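Local coordinates for protein octaprenyl-diphosphate synthase (Bacteroides thetaiotaomicron, PDB 3RMG) that probably acts as a magnesium-dependent prenyltransferase that builds isoprenoid diphosphates, as in the FPP/GGPP synthase family, at residues D4-I9 with L318-A323; T11-E16 with R51-L56; D232-K237 with D269-L274. All coordinates share one frame; numbering follows the deposited sequence.

Interaction 1 (D4-I9 with L318-A323)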
ATOM      1  N   ASP A   4       3.843 -38.382  14.828  1.00 44.28           N
ATOM      2  CA  ASP A   4       4.365 -37.024  14.807  1.00 46.58           C
ATOM      3  C   ASP A   4       3.475 -36.068  13.985  1.00 48.86           C
ATOM      4  O   ASP A   4       3.489 -36.084  12.751  1.00 45.95           O
ATOM      5  CB  ASP A   4       5.805 -37.031  14.275  1.00 48.40           C
ATOM      6  CG  ASP A   4       6.367 -35.640  14.098  1.00 51.48           C
ATOM      7  OD1 ASP A   4       5.707 -34.680  14.536  1.00 67.48           O
ATOM      8  OD2 ASP A   4       7.459 -35.506  13.510  1.00 62.92           O
ATOM      9  N   SER A   5       2.710 -35.230  14.678  1.00 51.78           N
ATOM     10  CA  SER A   5       1.761 -34.321  14.018  1.00 52.98           C
ATOM     11  C   SER A   5       2.405 -33.441  12.953  1.00 52.76           C
ATOM     12  O   SER A   5       1.960 -33.420  11.810  1.00 54.92           O
ATOM     13  CB  SER A   5       1.038 -33.458  15.052  1.00 48.99           C
ATOM     14  OG  SER A   5       0.185 -34.280  15.834  1.00 59.21           O
ATOM     15  N   ILE A   6       3.454 -32.717  13.321  1.00 51.47           N
ATOM     16  CA  ILE A   6       4.123 -31.840  12.363  1.00 54.37           C
ATOM     17  C   ILE A   6       4.444 -32.567  11.057  1.00 53.51           C
ATOM     18  O   ILE A   6       4.293 -32.007   9.961  1.00 49.52           O
ATOM     19  CB  ILE A   6       5.412 -31.241  12.945  1.00 54.71           C
ATOM     20  CG1 ILE A   6       5.076 -30.111  13.919  1.00 61.83           C
ATOM     21  CG2 ILE A   6       6.269 -30.673  11.846  1.00 58.41           C
ATOM     22  CD1 ILE A   6       3.841 -30.358  14.760  1.00 60.41           C
ATOM     23  N   SER A   7       4.881 -33.817  11.170  1.00 47.87           N
ATOM     24  CA  SER A   7       5.217 -34.587   9.977  1.00 46.87           C
ATOM     25  C   SER A   7       3.979 -34.833   9.097  1.00 40.93           C
ATOM     26  O   SER A   7       4.020 -34.603   7.892  1.00 39.57           O
ATOM     27  CB  SER A   7       5.900 -35.914  10.348  1.00 51.22           C
ATOM     28  OG  SER A   7       6.241 -36.649   9.175  1.00 53.84           O
ATOM     29  N   LEU A   8       2.881 -35.284   9.704  1.00 37.81           N
ATOM     30  CA  LEU A   8       1.638 -35.498   8.962  1.00 37.70           C
ATOM     31  C   LEU A   8       1.205 -34.239   8.219  1.00 42.61           C
ATOM     32  O   LEU A   8       0.580 -34.323   7.159  1.00 42.65           O
ATOM     33  CB  LEU A   8       0.521 -35.949   9.887  1.00 36.17           C
ATOM     34  CG  LEU A   8       0.707 -37.294  10.574  1.00 38.01           C
ATOM     35  CD1 LEU A   8      -0.456 -37.554  11.554  1.00 31.91           C
ATOM     36  CD2 LEU A   8       0.786 -38.382   9.530  1.00 36.84           C
ATOM     37  N   ILE A   9       1.553 -33.080   8.777  1.00 42.82           N
ATOM     38  CA  ILE A   9       1.184 -31.796   8.199  1.00 42.97           C
ATOM     39  C   ILE A   9       2.112 -31.299   7.079  1.00 45.20           C
ATOM     40  O   ILE A   9       1.639 -30.861   6.032  1.00 42.65           O
ATOM     41  CB  ILE A   9       1.124 -30.705   9.278  1.00 45.07           C
ATOM     42  CG1 ILE A   9      -0.030 -30.953  10.253  1.00 39.73           C
ATOM     43  CG2 ILE A   9       1.000 -29.326   8.632  1.00 43.59           C
ATOM     44  CD1 ILE A   9       0.055 -30.047  11.505  1.00 39.84           C
ATOM     45  N   LEU A 318      -5.647 -28.584  11.737  1.00 43.39           N
ATOM     46  CA  LEU A 318      -6.711 -27.929  12.465  1.00 45.91           C
ATOM     47  C   LEU A 318      -6.711 -28.352  13.935  1.00 49.18           C
ATOM     48  O   LEU A 318      -6.979 -27.534  14.812  1.00 44.76           O
ATOM     49  CB  LEU A 318      -8.068 -28.143  11.771  1.00 44.24           C
ATOM     50  CG  LEU A 318      -9.263 -27.348  12.321  1.00 56.95           C
ATOM     51  CD1 LEU A 318      -8.857 -25.945  12.751  1.00 53.65           C
ATOM     52  CD2 LEU A 318     -10.388 -27.271  11.308  1.00 47.74           C
ATOM     53  N   ASP A 319      -6.363 -29.608  14.214  1.00 51.86           N
ATOM     54  CA  ASP A 319      -6.206 -30.058  15.599  1.00 53.63           C
ATOM     55  C   ASP A 319      -5.087 -29.302  16.302  1.00 58.78           C
ATOM     56  O   ASP A 319      -5.183 -28.986  17.483  1.00 60.12           O
ATOM     57  CB  ASP A 319      -5.912 -31.550  15.665  1.00 54.24           C
ATOM     58  CG  ASP A 319      -7.159 -32.398  15.526  1.00 57.52           C
ATOM     59  OD1 ASP A 319      -7.033 -33.572  15.125  1.00 65.96           O
ATOM     60  OD2 ASP A 319      -8.264 -31.898  15.822  1.00 61.92           O
ATOM     61  N   TYR A 320      -4.021 -29.019  15.563  1.00 59.14           N
ATOM     62  CA  TYR A 320      -2.839 -28.377  16.114  1.00 63.38           C
ATOM     63  C   TYR A 320      -3.114 -26.899  16.397  1.00 66.81           C
ATOM     64  O   TYR A 320      -2.659 -26.355  17.404  1.00 70.44           O
ATOM     65  CB  TYR A 320      -1.685 -28.531  15.133  1.00 62.27           C
ATOM     66  CG  TYR A 320      -0.315 -28.294  15.712  1.00 75.25           C
ATOM     67  CD1 TYR A 320       0.446 -29.356  16.198  1.00 81.42           C
ATOM     68  CD2 TYR A 320       0.237 -27.014  15.743  1.00 79.88           C
ATOM     69  CE1 TYR A 320       1.715 -29.149  16.716  1.00 88.81           C
ATOM     70  CE2 TYR A 320       1.503 -26.795  16.258  1.00 84.76           C
ATOM     71  CZ  TYR A 320       2.239 -27.865  16.744  1.00 90.70           C
ATOM     72  OH  TYR A 320       3.500 -27.654  17.259  1.00 90.06           O
ATOM     73  N   VAL A 321      -3.858 -26.251  15.507  1.00 66.73           N
ATOM     74  CA  VAL A 321      -4.343 -24.902  15.768  1.00 69.51           C
ATOM     75  C   VAL A 321      -5.124 -24.884  17.090  1.00 72.17           C
ATOM     76  O   VAL A 321      -4.675 -24.311  18.084  1.00 68.80           O
ATOM     77  CB  VAL A 321      -5.225 -24.396  14.613  1.00 70.80           C
ATOM     78  CG1 VAL A 321      -6.021 -23.165  15.026  1.00 68.74           C
ATOM     79  CG2 VAL A 321      -4.369 -24.101  13.399  1.00 67.34           C
ATOM     80  N   VAL A 322      -6.280 -25.540  17.100  1.00 71.36           N
ATOM     81  CA  VAL A 322      -7.097 -25.650  18.306  1.00 74.22           C
ATOM     82  C   VAL A 322      -6.307 -26.023  19.570  1.00 79.36           C
ATOM     83  O   VAL A 322      -6.293 -25.272  20.544  1.00 83.71           O
ATOM     84  CB  VAL A 322      -8.228 -26.672  18.113  1.00 73.60           C
ATOM     85  CG1 VAL A 322      -8.917 -26.964  19.444  1.00 75.02           C
ATOM     86  CG2 VAL A 322      -9.220 -26.159  17.084  1.00 72.61           C
ATOM     87  N   ALA A 323      -5.659 -27.184  19.553  1.00 84.91           N
ATOM     88  CA  ALA A 323      -4.938 -27.697  20.724  1.00 87.91           C
ATOM     89  C   ALA A 323      -3.804 -26.788  21.177  1.00 90.92           C
ATOM     90  O   ALA A 323      -3.345 -26.882  22.315  1.00 91.06           O
ATOM     91  CB  ALA A 323      -4.404 -29.104  20.453  1.00 85.16           C
TER
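Tyr-320 meets Ser-5, Ile-6 and Ile-9, and joins the last helix of the chain, 309-323, to the first, 5-10. The axes of the helical parts of 4-9 and 318-323 stay 10.9 Å apart, at 137° between their N-to-C directions. A long side chain is needed to span the gap, and Tyr-320 supplies it. In order along 318-323, Leu-318 points away from 4-9 and packs on Ile-206 of helix 193-217. Asp-319 makes a salt bridge with Lys-295 of helix 283-302. Tyr-320 comes next and faces helix 5-10. Its CG lies anti to the backbone N (chi1 -163°), and this sends the ring out from its own helix to 4-9. CB of Tyr-320 lies 4.3 Å from CD1 of Ile-9, which is buried. Further out, CD1 of the ring lies 4.3 Å from CB of Ser-5. The CD1 methyl of Ile-6 approaches the CE1 side of the ring at a slant, but this pair is modelled too close for its distance to be trusted. Val-321 is buried against Phe-210 of helix 193-217. The contact holds no hydrogen bond between the segments. One tyrosine side chain, ring and CB together, against two isoleucine methyls and a serine CB buries 138 Å², both sides summed. The joint is small, apolar and partly buried; it rests on van der Waals packing, not on directed bonds, with Ile-9 its buried member.

Interaction 2 (T11-E16 with R51-L56); sequences TPIEAE and RPILVL
Ile-13 and Glu-16 pack against Ile-53 and Leu-56 of helix 50-62, where the N-terminal end of helix 14-23 lies on it. Ile-13 is the N-cap residue of helix 14-23, and its CA is 6.8 Å from CA of Leu-56.

The first kind of contact is between apolar side chains. The CD1 methyl of Ile-13 reaches between two residues one helical turn apart. It lies 4.0 Å from CG2 of Ile-53 and equally close to CB of Leu-56. The second branch of Ile-13, CG2, also rests on CB of Leu-56, at 4.1 Å. Thus both branches bear on one residue. The chain of Ile-13 runs at about a right angle to that of Ile-53. CG1 of Ile-13 sits between the backbone N and the carbonyl carbon (chi1 48°), a less common choice that aims CD1 at helix 50-62.

The second kind is side chain on backbone. The CD1 methyl of Leu-56 lies 3.9 Å from the carbonyl carbon of Glu-16. Glu-16 CG is a looser neighbour of the same methyl, while its carboxylate leads away.

Polar links come from outside the two segments. Arg-60 NH1, further along helix 50-62, hydrogen-bonds Pro-12 O and makes a long, weak ion pair with Glu-16 OE1. Leu-17, next in helix 14-23, also packs on Ile-53 and Leu-56.

No hydrogen bond joins 11-16 to 51-56 directly. An apolar packing, carbon on carbon, thus holds the start of helix 14-23 on helix 50-62 in the all-helical fold of the polyprenyl synthase family.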
ATOM      1  N   THR A  11       5.278 -32.906   5.826  1.00 44.38           N
ATOM      2  CA  THR A  11       5.978 -33.846   4.956  1.00 46.45           C
ATOM      3  C   THR A  11       5.416 -33.859   3.531  1.00 44.10           C
ATOM      4  O   THR A  11       6.169 -33.754   2.570  1.00 39.35           O
ATOM      5  CB  THR A  11       5.989 -35.283   5.530  1.00 51.48           C
ATOM      6  OG1 THR A  11       6.584 -35.285   6.841  1.00 48.37           O
ATOM      7  CG2 THR A  11       6.794 -36.189   4.609  1.00 45.22           C
ATOM      8  N   PRO A  12       4.078 -33.957   3.395  1.00 44.13           N
ATOM      9  CA  PRO A  12       3.446 -34.084   2.077  1.00 39.98           C
ATOM     10  C   PRO A  12       3.641 -32.845   1.221  1.00 41.83           C
ATOM     11  O   PRO A  12       3.424 -32.894   0.004  1.00 39.59           O
ATOM     12  CB  PRO A  12       1.959 -34.281   2.402  1.00 35.20           C
ATOM     13  CG  PRO A  12       1.909 -34.632   3.871  1.00 41.02           C
ATOM     14  CD  PRO A  12       3.086 -33.917   4.481  1.00 37.60           C
ATOM     15  N   ILE A  13       4.069 -31.749   1.845  1.00 44.68           N
ATOM     16  CA  ILE A  13       4.254 -30.485   1.123  1.00 49.90           C
ATOM     17  C   ILE A  13       5.660 -29.932   1.321  1.00 49.94           C
ATOM     18  O   ILE A  13       5.945 -28.766   1.024  1.00 46.33           O
ATOM     19  CB  ILE A  13       3.201 -29.433   1.533  1.00 43.07           C
ATOM     20  CG1 ILE A  13       3.097 -29.348   3.052  1.00 43.63           C
ATOM     21  CG2 ILE A  13       1.864 -29.813   0.988  1.00 46.43           C
ATOM     22  CD1 ILE A  13       2.479 -28.055   3.544  1.00 48.23           C
ATOM     23  N   GLU A  14       6.536 -30.802   1.804  1.00 51.45           N
ATOM     24  CA  GLU A  14       7.916 -30.471   2.114  1.00 50.86           C
ATOM     25  C   GLU A  14       8.636 -29.680   1.007  1.00 46.78           C
ATOM     26  O   GLU A  14       9.295 -28.673   1.281  1.00 46.30           O
ATOM     27  CB  GLU A  14       8.666 -31.776   2.392  1.00 57.75           C
ATOM     28  CG  GLU A  14       9.869 -31.677   3.336  1.00 68.48           C
ATOM     29  CD  GLU A  14      10.650 -32.997   3.411  1.00 81.09           C
ATOM     30  OE1 GLU A  14      10.015 -34.076   3.483  1.00 74.28           O
ATOM     31  OE2 GLU A  14      11.901 -32.959   3.383  1.00 84.86           O
ATOM     32  N   ALA A  15       8.531 -30.152  -0.231  1.00 39.74           N
ATOM     33  CA  ALA A  15       9.274 -29.567  -1.348  1.00 45.13           C
ATOM     34  C   ALA A  15       8.707 -28.213  -1.735  1.00 49.33           C
ATOM     35  O   ALA A  15       9.455 -27.266  -2.002  1.00 52.96           O
ATOM     36  CB  ALA A  15       9.293 -30.524  -2.581  1.00 33.87           C
ATOM     37  N   GLU A  16       7.378 -28.122  -1.764  1.00 53.66           N
ATOM     38  CA  GLU A  16       6.719 -26.868  -2.124  1.00 50.70           C
ATOM     39  C   GLU A  16       6.832 -25.840  -0.998  1.00 46.45           C
ATOM     40  O   GLU A  16       6.865 -24.638  -1.249  1.00 45.79           O
ATOM     41  CB  GLU A  16       5.272 -27.091  -2.578  1.00 49.61           C
ATOM     42  CG  GLU A  16       4.553 -28.191  -1.861  1.00 56.58           C
ATOM     43  CD  GLU A  16       4.816 -29.570  -2.454  1.00 56.89           C
ATOM     44  OE1 GLU A  16       4.243 -29.907  -3.526  1.00 41.88           O
ATOM     45  OE2 GLU A  16       5.577 -30.328  -1.816  1.00 54.34           O
ATOM     46  N   ARG A  51      -0.215 -19.812   7.505  1.00 49.37           N
ATOM     47  CA  ARG A  51      -1.019 -19.523   6.316  1.00 48.17           C
ATOM     48  C   ARG A  51      -0.460 -20.144   5.032  1.00 44.37           C
ATOM     49  O   ARG A  51      -1.212 -20.706   4.248  1.00 49.11           O
ATOM     50  CB  ARG A  51      -1.244 -18.012   6.147  1.00 47.01           C
ATOM     51  CG  ARG A  51      -2.137 -17.402   7.209  1.00 49.28           C
ATOM     52  CD  ARG A  51      -1.991 -15.868   7.265  1.00 46.65           C
ATOM     53  NE  ARG A  51      -2.595 -15.346   8.480  1.00 69.86           N
ATOM     54  CZ  ARG A  51      -1.921 -15.024   9.581  1.00 72.27           C
ATOM     55  NH1 ARG A  51      -0.600 -15.136   9.612  1.00 69.06           N
ATOM     56  NH2 ARG A  51      -2.572 -14.565  10.642  1.00 78.84           N
ATOM     57  N   PRO A  52       0.857 -20.023   4.800  1.00 43.98           N
ATOM     58  CA  PRO A  52       1.454 -20.712   3.654  1.00 43.85           C
ATOM     59  C   PRO A  52       1.198 -22.214   3.672  1.00 38.55           C
ATOM     60  O   PRO A  52       0.914 -22.800   2.626  1.00 44.94           O
ATOM     61  CB  PRO A  52       2.943 -20.398   3.803  1.00 44.23           C
ATOM     62  CG  PRO A  52       2.938 -19.042   4.413  1.00 42.73           C
ATOM     63  CD  PRO A  52       1.820 -19.111   5.436  1.00 45.88           C
ATOM     64  N   ILE A  53       1.268 -22.842   4.839  1.00 37.94           N
ATOM     65  CA  ILE A  53       0.947 -24.269   4.906  1.00 41.20           C
ATOM     66  C   ILE A  53      -0.505 -24.523   4.477  1.00 41.43           C
ATOM     67  O   ILE A  53      -0.797 -25.484   3.770  1.00 43.99           O
ATOM     68  CB  ILE A  53       1.223 -24.863   6.294  1.00 38.60           C
ATOM     69  CG1 ILE A  53       2.730 -25.057   6.498  1.00 42.57           C
ATOM     70  CG2 ILE A  53       0.516 -26.179   6.448  1.00 41.10           C
ATOM     71  CD1 ILE A  53       3.133 -25.203   7.962  1.00 41.74           C
ATOM     72  N   LEU A  54      -1.417 -23.651   4.888  1.00 38.03           N
ATOM     73  CA  LEU A  54      -2.800 -23.773   4.453  1.00 37.90           C
ATOM     74  C   LEU A  54      -2.930 -23.666   2.919  1.00 41.12           C
ATOM     75  O   LEU A  54      -3.644 -24.445   2.293  1.00 33.73           O
ATOM     76  CB  LEU A  54      -3.672 -22.712   5.122  1.00 35.95           C
ATOM     77  CG  LEU A  54      -5.172 -22.853   4.907  1.00 37.40           C
ATOM     78  CD1 LEU A  54      -5.602 -24.247   5.342  1.00 39.84           C
ATOM     79  CD2 LEU A  54      -5.950 -21.781   5.664  1.00 36.76           C
ATOM     80  N   VAL A  55      -2.262 -22.684   2.320  1.00 37.61           N
ATOM     81  CA  VAL A  55      -2.364 -22.493   0.882  1.00 38.41           C
ATOM     82  C   VAL A  55      -1.919 -23.761   0.155  1.00 40.08           C
ATOM     83  O   VAL A  55      -2.587 -24.222  -0.769  1.00 38.57           O
ATOM     84  CB  VAL A  55      -1.487 -21.315   0.398  1.00 39.91           C
ATOM     85  CG1 VAL A  55      -1.507 -21.244  -1.140  1.00 33.86           C
ATOM     86  CG2 VAL A  55      -1.950 -19.988   1.030  1.00 36.82           C
ATOM     87  N   LEU A  56      -0.791 -24.323   0.587  1.00 36.18           N
ATOM     88  CA  LEU A  56      -0.235 -25.508  -0.043  1.00 38.27           C
ATOM     89  C   LEU A  56      -1.144 -26.713   0.146  1.00 41.98           C
ATOM     90  O   LEU A  56      -1.453 -27.412  -0.830  1.00 42.67           O
ATOM     91  CB  LEU A  56       1.188 -25.794   0.462  1.00 36.68           C
ATOM     92  CG  LEU A  56       2.133 -24.598   0.280  1.00 41.75           C
ATOM     93  CD1 LEU A  56       3.499 -24.866   0.840  1.00 33.51           C
ATOM     94  CD2 LEU A  56       2.228 -24.209  -1.187  1.00 35.26           C
TER

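Interaction 3 (D232-K237 with D269-L274)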
ATOM      1  N   ASP A 232      -5.300  -6.897  24.941  1.00 81.04           N
ATOM      2  CA  ASP A 232      -6.413  -6.515  24.062  1.00 77.17           C
ATOM      3  C   ASP A 232      -7.343  -5.508  24.737  1.00 76.47           C
ATOM      4  O   ASP A 232      -7.933  -4.654  24.068  1.00 76.29           O
ATOM      5  CB  ASP A 232      -7.231  -7.741  23.621  1.00 77.73           C
ATOM      6  CG  ASP A 232      -6.475  -8.655  22.664  1.00 71.02           C
ATOM      7  OD1 ASP A 232      -5.651  -8.159  21.865  1.00 71.47           O
ATOM      8  OD2 ASP A 232      -6.720  -9.878  22.712  1.00 61.05           O
ATOM      9  N   MET A 233      -7.490  -5.627  26.057  1.00 72.96           N
ATOM     10  CA  MET A 233      -8.314  -4.688  26.824  1.00 74.72           C
ATOM     11  C   MET A 233      -7.671  -3.296  26.874  1.00 76.25           C
ATOM     12  O   MET A 233      -8.340  -2.289  26.651  1.00 76.58           O
ATOM     13  CB  MET A 233      -8.596  -5.215  28.239  1.00 71.23           C
ATOM     14  CG  MET A 233      -9.608  -6.362  28.301  1.00 65.32           C
ATOM     15  SD  MET A 233     -10.087  -6.786  29.986  1.00 61.94           S
ATOM     16  CE  MET A 233     -11.183  -8.177  29.762  1.00 56.61           C
ATOM     17  N   LEU A 234      -6.371  -3.251  27.157  1.00 79.55           N
ATOM     18  CA  LEU A 234      -5.626  -1.998  27.166  1.00 81.13           C
ATOM     19  C   LEU A 234      -5.820  -1.250  25.858  1.00 83.08           C
ATOM     20  O   LEU A 234      -5.717  -0.023  25.804  1.00 84.83           O
ATOM     21  CB  LEU A 234      -4.136  -2.267  27.367  1.00 82.22           C
ATOM     22  CG  LEU A 234      -3.686  -2.667  28.771  1.00 88.92           C
ATOM     23  CD1 LEU A 234      -2.217  -3.081  28.767  1.00 92.51           C
ATOM     24  CD2 LEU A 234      -3.925  -1.516  29.735  1.00 89.36           C
ATOM     25  N   GLU A 235      -6.092  -2.002  24.798  1.00 81.59           N
ATOM     26  CA  GLU A 235      -6.235  -1.413  23.481  1.00 78.34           C
ATOM     27  C   GLU A 235      -7.692  -1.121  23.162  1.00 74.44           C
ATOM     28  O   GLU A 235      -7.996  -0.486  22.160  1.00 76.95           O
ATOM     29  CB  GLU A 235      -5.603  -2.315  22.429  1.00 77.68           C
ATOM     30  CG  GLU A 235      -4.262  -2.859  22.868  1.00 82.57           C
ATOM     31  CD  GLU A 235      -3.235  -2.817  21.760  1.00 94.68           C
ATOM     32  OE1 GLU A 235      -3.260  -1.852  20.967  1.00 99.46           O
ATOM     33  OE2 GLU A 235      -2.398  -3.742  21.685  1.00 94.13           O
ATOM     34  N   GLY A 236      -8.591  -1.582  24.024  1.00 71.96           N
ATOM     35  CA  GLY A 236     -10.001  -1.230  23.912  1.00 72.46           C
ATOM     36  C   GLY A 236     -10.924  -2.386  23.575  1.00 74.72           C
ATOM     37  O   GLY A 236     -12.121  -2.189  23.353  1.00 70.20           O
ATOM     38  N   LYS A 237     -10.380  -3.599  23.561  1.00 76.53           N
ATOM     39  CA  LYS A 237     -11.110  -4.748  23.034  1.00 75.16           C
ATOM     40  C   LYS A 237     -11.675  -5.679  24.102  1.00 73.59           C
ATOM     41  O   LYS A 237     -10.984  -6.050  25.049  1.00 76.36           O
ATOM     42  CB  LYS A 237     -10.216  -5.548  22.078  1.00 77.43           C
ATOM     43  CG  LYS A 237      -9.575  -4.716  20.976  1.00 84.44           C
ATOM     44  CD  LYS A 237      -8.371  -5.434  20.384  1.00 92.29           C
ATOM     45  CE  LYS A 237      -7.543  -4.505  19.510  1.00 92.67           C
ATOM     46  NZ  LYS A 237      -6.231  -5.122  19.180  1.00 92.73           N
ATOM     47  N   ASP A 269      -4.830  -2.128  36.447  1.00 99.27           N
ATOM     48  CA  ASP A 269      -5.227  -2.965  37.573  1.00 96.37           C
ATOM     49  C   ASP A 269      -6.642  -3.501  37.389  1.00 91.70           C
ATOM     50  O   ASP A 269      -6.906  -4.679  37.633  1.00 90.01           O
ATOM     51  CB  ASP A 269      -5.127  -2.182  38.884  1.00100.46           C
ATOM     52  CG  ASP A 269      -3.734  -1.637  39.133  1.00107.15           C
ATOM     53  OD1 ASP A 269      -3.561  -0.401  39.084  1.00110.86           O
ATOM     54  OD2 ASP A 269      -2.813  -2.444  39.377  1.00109.84           O
ATOM     55  N   GLU A 270      -7.547  -2.631  36.956  1.00 89.43           N
ATOM     56  CA  GLU A 270      -8.937  -3.015  36.737  1.00 88.75           C
ATOM     57  C   GLU A 270      -9.039  -4.149  35.722  1.00 84.06           C
ATOM     58  O   GLU A 270      -9.852  -5.060  35.875  1.00 82.99           O
ATOM     59  CB  GLU A 270      -9.758  -1.812  36.268  1.00 91.10           C
ATOM     60  CG  GLU A 270     -10.226  -0.904  37.392  1.00 93.92           C
ATOM     61  CD  GLU A 270     -11.346   0.024  36.964  1.00 99.24           C
ATOM     62  OE1 GLU A 270     -11.065   1.209  36.687  1.00101.27           O
ATOM     63  OE2 GLU A 270     -12.507  -0.432  36.904  1.00100.77           O
ATOM     64  N   ILE A 271      -8.209  -4.085  34.686  1.00 80.23           N
ATOM     65  CA  ILE A 271      -8.204  -5.103  33.647  1.00 78.37           C
ATOM     66  C   ILE A 271      -7.896  -6.494  34.221  1.00 79.26           C
ATOM     67  O   ILE A 271      -8.606  -7.464  33.935  1.00 78.60           O
ATOM     68  CB  ILE A 271      -7.226  -4.716  32.516  1.00 76.29           C
ATOM     69  CG1 ILE A 271      -7.912  -3.725  31.562  1.00 68.65           C
ATOM     70  CG2 ILE A 271      -6.739  -5.949  31.781  1.00 76.81           C
ATOM     71  CD1 ILE A 271      -6.959  -2.821  30.790  1.00 61.96           C
ATOM     72  N   VAL A 272      -6.856  -6.586  35.046  1.00 76.72           N
ATOM     73  CA  VAL A 272      -6.511  -7.848  35.689  1.00 73.65           C
ATOM     74  C   VAL A 272      -7.725  -8.413  36.406  1.00 73.50           C
ATOM     75  O   VAL A 272      -7.910  -9.627  36.483  1.00 76.62           O
ATOM     76  CB  VAL A 272      -5.356  -7.685  36.703  1.00 75.13           C
ATOM     77  CG1 VAL A 272      -5.155  -8.969  37.486  1.00 73.60           C
ATOM     78  CG2 VAL A 272      -4.063  -7.282  35.997  1.00 71.88           C
ATOM     79  N   ARG A 273      -8.555  -7.520  36.929  1.00 72.93           N
ATOM     80  CA  ARG A 273      -9.714  -7.926  37.711  1.00 73.95           C
ATOM     81  C   ARG A 273     -10.857  -8.414  36.838  1.00 71.14           C
ATOM     82  O   ARG A 273     -11.503  -9.417  37.152  1.00 70.91           O
ATOM     83  CB  ARG A 273     -10.193  -6.776  38.598  1.00 78.77           C
ATOM     84  CG  ARG A 273      -9.520  -6.708  39.959  1.00 87.09           C
ATOM     85  CD  ARG A 273      -9.971  -5.466  40.717  1.00 97.91           C
ATOM     86  NE  ARG A 273      -9.270  -4.268  40.259  1.00101.31           N
ATOM     87  CZ  ARG A 273      -9.706  -3.028  40.451  1.00102.05           C
ATOM     88  NH1 ARG A 273     -10.853  -2.814  41.082  1.00105.58           N
ATOM     89  NH2 ARG A 273      -8.996  -2.002  40.002  1.00101.97           N
ATOM     90  N   LEU A 274     -11.124  -7.689  35.755  1.00 72.26           N
ATOM     91  CA  LEU A 274     -12.146  -8.117  34.800  1.00 72.55           C
ATOM     92  C   LEU A 274     -11.724  -9.423  34.118  1.00 69.06           C
ATOM     93  O   LEU A 274     -12.507 -10.366  34.023  1.00 67.71           O
ATOM     94  CB  LEU A 274     -12.450  -7.025  33.773  1.00 71.35           C
ATOM     95  CG  LEU A 274     -13.800  -7.252  33.087  1.00 67.63           C
ATOM     96  CD1 LEU A 274     -14.863  -7.583  34.117  1.00 56.38           C
ATOM     97  CD2 LEU A 274     -14.217  -6.059  32.243  1.00 71.88           C
TER
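A Schellman motif closes helix 231-234, and the last turn of this short helix packs through Met-233 and Leu-234 on Ile-271 and Leu-274 of helix 268-280. In the motif, Gly-236 N bonds Met-233 O and Lys-237 N bonds Asp-232 O, both at 2.7 Å. Gly-236 has phi 114°, where a side chain would press on the preceding carbonyl O. The turn lies beside the second aspartate-rich motif of the family, DDIFD: Asp-218, its last residue, accepts a hydrogen bond from Asp-232 N.

Across the contact, Ile-271 is the central side chain. Its CG1 lies 3.7 Å from CB of Met-233, and its CG2 lies 3.9 Å from SD. The two chains slide past each other in opposite directions, Met-233 being extended beyond CG. The CD1 methyl of Ile-271 goes on to Leu-234, whose side chain it meets at about a right angle. Here CD1 is 3.5 Å from CD2 of Leu-234, which is tight for two methyls.

With an alanine here, both branches of Ile-271 would be missing, and a gap would probably open beside Met-233 SD and Leu-234 CD2, which would lose the isoleucine they pack on.

Val-261 of helix 252-263 also touches Met-233, and Ile-257 of the same helix touches Leu-274. At the far end of the methionine, CE lies 4.3 Å from Leu-274 CG.

Overall arrangement
The chain enters at helix 5-10, the first half of interaction 1, and passes at once into helix 14-23, the first half of interaction 2. Interaction 2 closes its loop early, on helix 50-62. Interaction 3 opens much later and closes on 269-274. Interaction 1 closes last, so the other two nest inside its loop. Interactions 2 and 3 follow in series, and none cross. Interactions 1 and 2 touch: Ile-9 CG2 lies 3.9 Å from Ile-53 CG2. Together they tie helices 5-10 and 14-23 to helices 309-323 and 50-62. Interaction 3 ties the short helix 231-234 to helix 268-280, its centre about 37 Å from that of interaction 2.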